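Local structure of salicylic acid-binding protein 2 (Nicotiana tabacum, 1XKL) at residues G4-L9 with K33-D38; W18-L23 with M239-E244; H113-V118 with K188-T193. The protein hydrolyses methyl salicylate to salicylic acid and methanol, releasing the active defence hormone during systemic acquired resistance in tobacco. One frame throughout, in Å; residues are numbered along the deposited sequence.

How the interactions relate
The three contacts sample different parts of one alpha/beta hydrolase fold. Interaction 1 pairs strand 33-36, outermost in the parallel sheet within this chain, with strand 6-10, and interaction 2 packs the loop that follows strand 6-10 against helix 240-243, just after the catalytic His238. The two touch through Trp20, whose CE2 lies 3.6 Å from Leu9 CB. The Met241 side chain brings interaction 2 within about 7 Å of the side chains of Ser81 and His238, and about 8 Å from the bound ligand. Interaction 3 stands apart, its centre 29 Å from that of interaction 2, on the opposite side of the chain's centre.

Interaction 1. Residues G4-L9 with K33-D38; sequences GKHFVL and KVTALD
Strands 6-9 and 33-36 run parallel, their axes 4.7 Å apart and 14° from alignment, and a regular ladder joins them: Lys33 N to Lys5 O, Phe7 N to Lys33 O, Thr35 N to Phe7 O and Leu9 N to Thr35 O. They are the two strands of a right-handed beta-alpha-beta crossover through helix 23-29, the opening unit of the alpha/beta hydrolase sheet. On the face that carries His6, Val8, Lys33 and Thr35, the imidazole is the centre of the contact. Its CG stands anti to the backbone N (chi1 -172°), a setting that lets NE2 form a hydrogen bond with Thr35 OG1, 2.7 Å away and in the plane of the ring, while ND1 bonds to Glu73. The Lys33 chain lies along one face of the same ring and places CE 3.7 Å from its centroid, a CH-pi contact; Val8 CG2 sits over the opposite face. On the other side of the sheet, Leu9 CD1 reaches Val34 CG1 at 3.7 Å. Beyond the ladder a water donates to Leu9 O, 2.6 Å away, and to Leu37 O, linking the two segments. The face of Phe7, Leu9 and Val34 is apolar and, at Phe7 and Val34, packs on Leu27 of helix 23-29. The other, though it also meets helix 55-67 through Val8 and Thr35, holds a buried imidazole with both nitrogens engaged, so its rotation is fixed; the nearby lysine ammonium would be expected to disfavour its protonation, with Glu73 acting in the contrary sense.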
loop_
_atom_site.group_PDB
_atom_site.type_symbol
_atom_site.label_atom_id
_atom_site.label_comp_id
_atom_site.label_asym_id
_atom_site.label_seq_id
_atom_site.Cartn_x
_atom_site.Cartn_y
_atom_site.Cartn_z
ATOM N N GLY A 4 -31.828 27.579 -31.055
ATOM C CA GLY A 4 -30.558 26.980 -30.681
ATOM C C GLY A 4 -30.631 25.471 -30.802
ATOM O O GLY A 4 -31.622 24.865 -30.389
ATOM N N LYS A 5 -29.601 24.851 -31.372
ATOM C CA LYS A 5 -29.595 23.395 -31.536
ATOM C C LYS A 5 -28.959 22.644 -30.371
ATOM O O LYS A 5 -28.376 23.238 -29.465
ATOM C CB LYS A 5 -28.883 23.005 -32.835
ATOM C CG LYS A 5 -29.651 23.348 -34.107
ATOM C CD LYS A 5 -28.964 22.780 -35.354
ATOM C CE LYS A 5 -29.732 23.138 -36.627
ATOM N NZ LYS A 5 -29.951 24.623 -36.725
ATOM N N HIS A 6 -29.079 21.322 -30.410
ATOM C CA HIS A 6 -28.531 20.472 -29.365
ATOM C C HIS A 6 -27.247 19.787 -29.832
ATOM O O HIS A 6 -27.271 18.955 -30.736
ATOM C CB HIS A 6 -29.572 19.424 -28.964
ATOM C CG HIS A 6 -29.186 18.610 -27.769
ATOM N ND1 HIS A 6 -29.968 17.579 -27.291
ATOM C CD2 HIS A 6 -28.101 18.661 -26.961
ATOM C CE1 HIS A 6 -29.382 17.030 -26.245
ATOM N NE2 HIS A 6 -28.246 17.667 -26.022
ATOM N N PHE A 7 -26.132 20.163 -29.211
ATOM C CA PHE A 7 -24.823 19.602 -29.517
ATOM C C PHE A 7 -24.501 18.450 -28.564
ATOM O O PHE A 7 -24.488 18.630 -27.347
ATOM C CB PHE A 7 -23.738 20.675 -29.385
ATOM C CG PHE A 7 -23.650 21.606 -30.560
ATOM C CD1 PHE A 7 -22.911 21.256 -31.687
ATOM C CD2 PHE A 7 -24.314 22.828 -30.548
ATOM C CE1 PHE A 7 -22.834 22.112 -32.788
ATOM C CE2 PHE A 7 -24.248 23.693 -31.644
ATOM C CZ PHE A 7 -23.505 23.336 -32.765
ATOM N N VAL A 8 -24.256 17.269 -29.124
ATOM C CA VAL A 8 -23.913 16.098 -28.335
ATOM C C VAL A 8 -22.432 15.865 -28.553
ATOM O O VAL A 8 -22.005 15.481 -29.650
ATOM C CB VAL A 8 -24.717 14.879 -28.793
ATOM C CG1 VAL A 8 -24.230 13.626 -28.085
ATOM C CG2 VAL A 8 -26.199 15.118 -28.504
ATOM N N LEU A 9 -21.649 16.110 -27.505
ATOM C CA LEU A 9 -20.202 15.974 -27.581
ATOM C C LEU A 9 -19.732 14.618 -27.064
ATOM O O LEU A 9 -20.018 14.230 -25.937
ATOM C CB LEU A 9 -19.539 17.118 -26.804
ATOM C CG LEU A 9 -20.053 18.537 -27.097
ATOM C CD1 LEU A 9 -19.176 19.554 -26.354
ATOM C CD2 LEU A 9 -20.012 18.818 -28.599
ATOM N N LYS A 33 -27.829 24.238 -26.723
ATOM C CA LYS A 33 -27.830 23.259 -25.637
ATOM C C LYS A 33 -26.660 22.316 -25.903
ATOM O O LYS A 33 -26.392 21.963 -27.049
ATOM C CB LYS A 33 -29.147 22.483 -25.635
ATOM C CG LYS A 33 -29.206 21.300 -24.678
ATOM C CD LYS A 33 -30.568 20.614 -24.775
ATOM C CE LYS A 33 -30.650 19.350 -23.929
ATOM N NZ LYS A 33 -30.428 19.600 -22.477
ATOM N N VAL A 34 -25.968 21.914 -24.844
ATOM C CA VAL A 34 -24.815 21.038 -24.979
ATOM C C VAL A 34 -24.831 19.879 -23.992
ATOM O O VAL A 34 -25.162 20.055 -22.818
ATOM C CB VAL A 34 -23.502 21.831 -24.764
ATOM C CG1 VAL A 34 -22.290 20.901 -24.803
ATOM C CG2 VAL A 34 -23.380 22.913 -25.819
ATOM N N THR A 35 -24.478 18.690 -24.472
ATOM C CA THR A 35 -24.404 17.520 -23.606
ATOM C C THR A 35 -23.021 16.900 -23.784
ATOM O O THR A 35 -22.717 16.354 -24.843
ATOM C CB THR A 35 -25.472 16.455 -23.960
ATOM O OG1 THR A 35 -26.787 17.004 -23.799
ATOM C CG2 THR A 35 -25.329 15.245 -23.046
ATOM N N ALA A 36 -22.170 17.018 -22.768
ATOM C CA ALA A 36 -20.832 16.432 -22.818
ATOM C C ALA A 36 -20.915 15.190 -21.952
ATOM O O ALA A 36 -20.500 15.198 -20.796
ATOM C CB ALA A 36 -19.800 17.396 -22.251
ATOM N N LEU A 37 -21.454 14.117 -22.510
ATOM C CA LEU A 37 -21.606 12.904 -21.732
ATOM C C LEU A 37 -20.323 12.124 -21.506
ATOM O O LEU A 37 -19.273 12.398 -22.096
ATOM C CB LEU A 37 -22.655 11.992 -22.373
ATOM C CG LEU A 37 -22.222 11.178 -23.591
ATOM C CD1 LEU A 37 -23.389 10.320 -24.057
ATOM C CD2 LEU A 37 -21.766 12.099 -24.695
ATOM N N ASP A 38 -20.423 11.154 -20.611
ATOM C CA ASP A 38 -19.315 10.280 -20.282
ATOM C C ASP A 38 -19.695 8.945 -20.895
ATOM O O ASP A 38 -20.801 8.460 -20.664
ATOM C CB ASP A 38 -19.203 10.094 -18.767
ATOM C CG ASP A 38 -18.315 11.123 -18.097
ATOM O OD1 ASP A 38 -18.380 11.207 -16.851
ATOM O OD2 ASP A 38 -17.545 11.831 -18.782
HETATM O O HOH W 1 -18.173 13.563 -24.240
#

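Interaction 2. Residues W18-L23 with M239-E244; sequences WSWYKL and MAMLCE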
loop_
_atom_site.group_PDB
_atom_site.type_symbol
_atom_site.label_atom_id
_atom_site.label_comp_id
_atom_site.label_asym_id
_atom_site.label_seq_id
_atom_site.Cartn_x
_atom_site.Cartn_y
_atom_site.Cartn_z
ATOM N N TRP A 18 -15.445 15.726 -19.412
ATOM C CA TRP A 18 -14.632 16.818 -18.910
ATOM C C TRP A 18 -13.757 17.480 -19.977
ATOM O O TRP A 18 -13.471 18.673 -19.885
ATOM C CB TRP A 18 -13.731 16.329 -17.782
ATOM C CG TRP A 18 -12.792 15.232 -18.178
ATOM C CD1 TRP A 18 -12.991 13.887 -18.032
ATOM C CD2 TRP A 18 -11.479 15.384 -18.732
ATOM N NE1 TRP A 18 -11.877 13.192 -18.451
ATOM C CE2 TRP A 18 -10.935 14.087 -18.885
ATOM C CE3 TRP A 18 -10.708 16.488 -19.111
ATOM C CZ2 TRP A 18 -9.655 13.865 -19.399
ATOM C CZ3 TRP A 18 -9.434 16.273 -19.625
ATOM C CH2 TRP A 18 -8.918 14.967 -19.762
ATOM N N SER A 19 -13.331 16.717 -20.985
ATOM C CA SER A 19 -12.463 17.278 -22.008
ATOM C C SER A 19 -13.088 18.446 -22.765
ATOM O O SER A 19 -12.378 19.292 -23.311
ATOM C CB SER A 19 -11.979 16.190 -22.992
ATOM O OG SER A 19 -13.036 15.469 -23.604
ATOM N N TRP A 20 -14.412 18.508 -22.775
ATOM C CA TRP A 20 -15.122 19.576 -23.470
ATOM C C TRP A 20 -15.407 20.784 -22.583
ATOM O O TRP A 20 -16.189 21.657 -22.964
ATOM C CB TRP A 20 -16.454 19.051 -24.003
ATOM C CG TRP A 20 -16.335 17.826 -24.855
ATOM C CD1 TRP A 20 -16.580 16.526 -24.484
ATOM C CD2 TRP A 20 -15.967 17.787 -26.236
ATOM N NE1 TRP A 20 -16.389 15.684 -25.558
ATOM C CE2 TRP A 20 -16.014 16.433 -26.644
ATOM C CE3 TRP A 20 -15.603 18.764 -27.170
ATOM C CZ2 TRP A 20 -15.711 16.035 -27.951
ATOM C CZ3 TRP A 20 -15.298 18.368 -28.472
ATOM C CH2 TRP A 20 -15.356 17.012 -28.847
ATOM N N TYR A 21 -14.772 20.864 -21.416
ATOM C CA TYR A 21 -15.075 21.976 -20.508
ATOM C C TYR A 21 -14.844 23.387 -21.053
ATOM O O TYR A 21 -15.544 24.320 -20.656
ATOM C CB TYR A 21 -14.347 21.794 -19.166
ATOM C CG TYR A 21 -12.907 22.246 -19.137
ATOM C CD1 TYR A 21 -12.534 23.412 -18.465
ATOM C CD2 TYR A 21 -11.912 21.495 -19.754
ATOM C CE1 TYR A 21 -11.200 23.818 -18.404
ATOM C CE2 TYR A 21 -10.578 21.892 -19.703
ATOM C CZ TYR A 21 -10.230 23.054 -19.023
ATOM O OH TYR A 21 -8.904 23.420 -18.964
ATOM N N LYS A 22 -13.877 23.551 -21.951
ATOM C CA LYS A 22 -13.611 24.871 -22.534
ATOM C C LYS A 22 -14.563 25.171 -23.686
ATOM O O LYS A 22 -14.926 26.326 -23.917
ATOM C CB LYS A 22 -12.171 24.963 -23.041
ATOM C CG LYS A 22 -11.127 25.113 -21.961
ATOM C CD LYS A 22 -9.738 25.026 -22.554
ATOM C CE LYS A 22 -8.685 25.496 -21.570
ATOM N NZ LYS A 22 -7.312 25.236 -22.086
ATOM N N LEU A 23 -14.963 24.135 -24.418
ATOM C CA LEU A 23 -15.873 24.323 -25.547
ATOM C C LEU A 23 -17.326 24.511 -25.131
ATOM O O LEU A 23 -18.021 25.370 -25.672
ATOM C CB LEU A 23 -15.794 23.137 -26.515
ATOM C CG LEU A 23 -16.660 23.290 -27.771
ATOM C CD1 LEU A 23 -16.129 24.468 -28.585
ATOM C CD2 LEU A 23 -16.626 22.010 -28.623
HETATM N N MSE A 239 -5.835 17.753 -29.328
HETATM C CA MSE A 239 -6.855 18.265 -28.408
HETATM C C MSE A 239 -7.329 19.668 -28.778
HETATM O O MSE A 239 -7.185 20.617 -27.999
HETATM C CB MSE A 239 -6.301 18.267 -26.980
HETATM C CG MSE A 239 -6.888 17.201 -26.062
HETATM SE SE MSE A 239 -6.718 15.396 -26.739
HETATM C CE MSE A 239 -4.880 15.464 -27.236
ATOM N N ALA A 240 -7.913 19.791 -29.963
ATOM C CA ALA A 240 -8.388 21.076 -30.450
ATOM C C ALA A 240 -9.335 21.803 -29.492
ATOM O O ALA A 240 -9.304 23.029 -29.419
ATOM C CB ALA A 240 -9.059 20.892 -31.812
HETATM N N MSE A 241 -10.171 21.066 -28.759
HETATM C CA MSE A 241 -11.120 21.706 -27.844
HETATM C C MSE A 241 -10.440 22.338 -26.637
HETATM O O MSE A 241 -11.077 23.051 -25.855
HETATM C CB MSE A 241 -12.197 20.719 -27.365
HETATM C CG MSE A 241 -11.725 19.685 -26.360
HETATM SE SE MSE A 241 -10.721 18.245 -27.196
HETATM C CE MSE A 241 -12.180 17.015 -27.458
ATOM N N LEU A 242 -9.146 22.070 -26.499
ATOM C CA LEU A 242 -8.351 22.607 -25.411
ATOM C C LEU A 242 -7.382 23.687 -25.891
ATOM O O LEU A 242 -7.248 24.719 -25.244
ATOM C CB LEU A 242 -7.574 21.485 -24.719
ATOM C CG LEU A 242 -8.421 20.435 -23.992
ATOM C CD1 LEU A 242 -7.491 19.402 -23.389
ATOM C CD2 LEU A 242 -9.277 21.093 -22.899
ATOM N N CYS A 243 -6.714 23.472 -27.024
ATOM C CA CYS A 243 -5.778 24.483 -27.518
ATOM C C CYS A 243 -6.421 25.544 -28.418
ATOM O O CYS A 243 -5.901 26.653 -28.539
ATOM C CB CYS A 243 -4.609 23.824 -28.254
ATOM S SG CYS A 243 -5.094 22.809 -29.661
ATOM N N GLU A 244 -7.546 25.216 -29.045
ATOM C CA GLU A 244 -8.229 26.170 -29.922
ATOM C C GLU A 244 -9.750 26.085 -29.793
ATOM O O GLU A 244 -10.454 25.933 -30.789
ATOM C CB GLU A 244 -7.834 25.915 -31.380
ATOM C CG GLU A 244 -6.335 25.963 -31.651
ATOM C CD GLU A 244 -5.753 27.359 -31.536
ATOM O OE1 GLU A 244 -4.514 27.497 -31.650
ATOM O OE2 GLU A 244 -6.531 28.319 -31.334
HETATM O O HOH W 2 -12.807 21.728 -24.077
#
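Near the catalytic centre of this alpha/beta hydrolase, the short helix 240-243 that follows the catalytic His238 packs against the loop leading from strand 6-10 into helix 23-29. Met241, present as selenomethionine, carries much of the contact. Its CG lies between the backbone N and the carbonyl carbon (chi1 73°), and bends at the next two torsions bring the terminal methyl over the indole of Trp20: CE is 3.5 Å from the centroid of the six-membered ring and 13° off its normal. The selenium follows above the same face, 5.0 Å from that centroid, giving a Met-aromatic contact, and Ser19 OG sits over that face too. Met241 CG also abuts Ser19 O at 3.1 Å. Alongside, Leu242 CD2 meets Tyr21 CE2 at 3.5 Å, the two side chains crossing at roughly a right angle. An extended Lys22 donates a hydrogen bond from NZ to Leu242 O, 3.2 Å away, and the same ammonium forms a salt bridge with Asp168, which also bonds to Tyr21 OH. Between the backbones one water donates to Ser19 O, 2.6 Å away, and to Met241 O, 2.8 Å away, while accepting from Leu23 N. Loop and helix are thus joined by apolar contacts of Met241 and Leu242, a lysine bond to a backbone carbonyl, and a water serving three backbone groups that the segments do not pair directly.

Interaction 3. Residues H113-V118 with K188-T193; sequences HNSSFV and KAKYFT
A type I beta turn from Asn114 to Phe117, leading into helix 117-124, presents Ser115 to the irregular chain that follows helix 183-188; the contact joins two connections of the alpha/beta hydrolase fold away from the annotated sites. Ala189 comes first: its carbonyl O accepts from Ser115 OG at 2.9 Å, the donor lying in the carbonyl plane on a lone pair. The Lys190 chain, bent at its second (64°) and fourth torsions, then brings CE to 3.3 Å from His113 O. Its ammonium bonds to Ser111 O outside the two segments, and a water that donates to His113 O links it weakly to NZ. At Tyr191 the serine hydroxyl, a donor to Ala189 O, is also an acceptor: Ser115 OG takes a hydrogen bond from Tyr191 N at 3.2 Å, with an angle of 158° at the hydrogen. The tyrosine's own hydroxyl is held by Asp185. Phe192 closes the contact with CE2 4.1 Å from Ser115 CB, its ring packed on Met85 and Leu89 of helix 83-93. Beside the serine hydroxyl sits a water that donates to Ser115 OG at 2.7 Å and accepts from Lys190 NZ at 3.0 Å and from Phe192 N at 2.6 Å.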
loop_
_atom_site.group_PDB
_atom_site.type_symbol
_atom_site.label_atom_id
_atom_site.label_comp_id
_atom_site.label_asym_id
_atom_site.label_seq_id
_atom_site.Cartn_x
_atom_site.Cartn_y
_atom_site.Cartn_z
ATOM N N HIS A 113 -16.151 -1.637 -45.655
ATOM C CA HIS A 113 -15.158 -2.512 -45.021
ATOM C C HIS A 113 -15.553 -3.003 -43.631
ATOM O O HIS A 113 -16.621 -2.671 -43.123
ATOM C CB HIS A 113 -13.810 -1.795 -44.930
ATOM C CG HIS A 113 -13.334 -1.235 -46.234
ATOM N ND1 HIS A 113 -13.833 -0.066 -46.766
ATOM C CD2 HIS A 113 -12.431 -1.702 -47.129
ATOM C CE1 HIS A 113 -13.258 0.165 -47.934
ATOM N NE2 HIS A 113 -12.405 -0.813 -48.178
ATOM N N ASN A 114 -14.689 -3.823 -43.035
ATOM C CA ASN A 114 -14.917 -4.331 -41.687
ATOM C C ASN A 114 -14.971 -3.109 -40.775
ATOM O O ASN A 114 -14.298 -2.112 -41.031
ATOM C CB ASN A 114 -13.765 -5.242 -41.254
ATOM C CG ASN A 114 -13.760 -6.569 -41.991
ATOM O OD1 ASN A 114 -13.719 -6.610 -43.227
ATOM N ND2 ASN A 114 -13.804 -7.665 -41.236
ATOM N N SER A 115 -15.761 -3.185 -39.712
ATOM C CA SER A 115 -15.897 -2.059 -38.799
ATOM C C SER A 115 -14.570 -1.578 -38.222
ATOM O O SER A 115 -14.435 -0.410 -37.849
ATOM C CB SER A 115 -16.868 -2.423 -37.684
ATOM O OG SER A 115 -18.127 -2.773 -38.244
ATOM N N SER A 116 -13.589 -2.476 -38.162
ATOM C CA SER A 116 -12.269 -2.133 -37.640
ATOM C C SER A 116 -11.355 -1.541 -38.713
ATOM O O SER A 116 -10.228 -1.147 -38.424
ATOM C CB SER A 116 -11.603 -3.368 -37.018
ATOM O OG SER A 116 -11.364 -4.381 -37.984
ATOM N N PHE A 117 -11.848 -1.450 -39.946
ATOM C CA PHE A 117 -11.052 -0.916 -41.052
ATOM C C PHE A 117 -10.178 0.295 -40.723
ATOM O O PHE A 117 -8.949 0.220 -40.840
ATOM C CB PHE A 117 -11.961 -0.577 -42.240
ATOM C CG PHE A 117 -11.215 -0.148 -43.482
ATOM C CD1 PHE A 117 -10.230 -0.959 -44.039
ATOM C CD2 PHE A 117 -11.522 1.054 -44.109
ATOM C CE1 PHE A 117 -9.563 -0.579 -45.204
ATOM C CE2 PHE A 117 -10.861 1.445 -45.273
ATOM C CZ PHE A 117 -9.880 0.624 -45.819
ATOM N N VAL A 118 -10.781 1.415 -40.315
ATOM C CA VAL A 118 -9.973 2.602 -40.030
ATOM C C VAL A 118 -8.988 2.413 -38.888
ATOM O O VAL A 118 -7.923 3.025 -38.885
ATOM C CB VAL A 118 -10.850 3.864 -39.766
ATOM C CG1 VAL A 118 -11.730 4.124 -40.973
ATOM C CG2 VAL A 118 -11.696 3.701 -38.498
ATOM N N LYS A 188 -15.125 -8.640 -36.030
ATOM C CA LYS A 188 -16.103 -9.688 -36.286
ATOM C C LYS A 188 -17.544 -9.216 -36.174
ATOM O O LYS A 188 -18.478 -9.996 -36.362
ATOM C CB LYS A 188 -15.866 -10.862 -35.333
ATOM C CG LYS A 188 -15.674 -10.447 -33.886
ATOM C CD LYS A 188 -15.484 -11.648 -32.961
ATOM C CE LYS A 188 -14.149 -12.360 -33.195
ATOM N NZ LYS A 188 -14.059 -13.050 -34.517
ATOM N N ALA A 189 -17.726 -7.938 -35.870
ATOM C CA ALA A 189 -19.066 -7.375 -35.751
ATOM C C ALA A 189 -19.272 -6.259 -36.776
ATOM O O ALA A 189 -18.583 -5.240 -36.740
ATOM C CB ALA A 189 -19.279 -6.837 -34.333
ATOM N N LYS A 190 -20.218 -6.461 -37.692
ATOM C CA LYS A 190 -20.520 -5.465 -38.714
ATOM C C LYS A 190 -21.600 -4.555 -38.145
ATOM O O LYS A 190 -22.721 -4.994 -37.875
ATOM C CB LYS A 190 -21.024 -6.139 -39.988
ATOM C CG LYS A 190 -21.042 -5.230 -41.209
ATOM C CD LYS A 190 -19.633 -4.791 -41.583
ATOM C CE LYS A 190 -19.649 -3.972 -42.863
ATOM N NZ LYS A 190 -20.569 -2.807 -42.705
ATOM N N TYR A 191 -21.267 -3.279 -37.982
ATOM C CA TYR A 191 -22.191 -2.320 -37.390
ATOM C C TYR A 191 -22.909 -1.329 -38.303
ATOM O O TYR A 191 -24.134 -1.199 -38.264
ATOM C CB TYR A 191 -21.449 -1.511 -36.327
ATOM C CG TYR A 191 -21.144 -2.240 -35.041
ATOM C CD1 TYR A 191 -22.165 -2.618 -34.172
ATOM C CD2 TYR A 191 -19.827 -2.477 -34.649
ATOM C CE1 TYR A 191 -21.882 -3.205 -32.935
ATOM C CE2 TYR A 191 -19.533 -3.061 -33.417
ATOM C CZ TYR A 191 -20.562 -3.417 -32.564
ATOM O OH TYR A 191 -20.260 -3.946 -31.329
ATOM N N PHE A 192 -22.130 -0.627 -39.109
ATOM C CA PHE A 192 -22.640 0.423 -39.978
ATOM C C PHE A 192 -23.041 0.006 -41.384
ATOM O O PHE A 192 -22.387 -0.830 -42.001
ATOM C CB PHE A 192 -21.577 1.510 -40.050
ATOM C CG PHE A 192 -20.730 1.586 -38.816
ATOM C CD1 PHE A 192 -21.286 1.999 -37.606
ATOM C CD2 PHE A 192 -19.386 1.239 -38.854
ATOM C CE1 PHE A 192 -20.519 2.053 -36.448
ATOM C CE2 PHE A 192 -18.605 1.287 -37.702
ATOM C CZ PHE A 192 -19.173 1.704 -36.494
ATOM N N THR A 193 -24.116 0.608 -41.883
ATOM C CA THR A 193 -24.605 0.327 -43.226
ATOM C C THR A 193 -24.811 1.650 -43.959
ATOM O O THR A 193 -24.997 2.694 -43.334
ATOM C CB THR A 193 -25.939 -0.440 -43.194
ATOM O OG1 THR A 193 -26.968 0.414 -42.684
ATOM C CG2 THR A 193 -25.823 -1.675 -42.304
HETATM O O HOH W 3 -18.020 -1.182 -41.424
HETATM O O HOH W 4 -16.715 -5.974 -39.090
HETATM O O HOH W 5 -19.933 -1.667 -39.977
#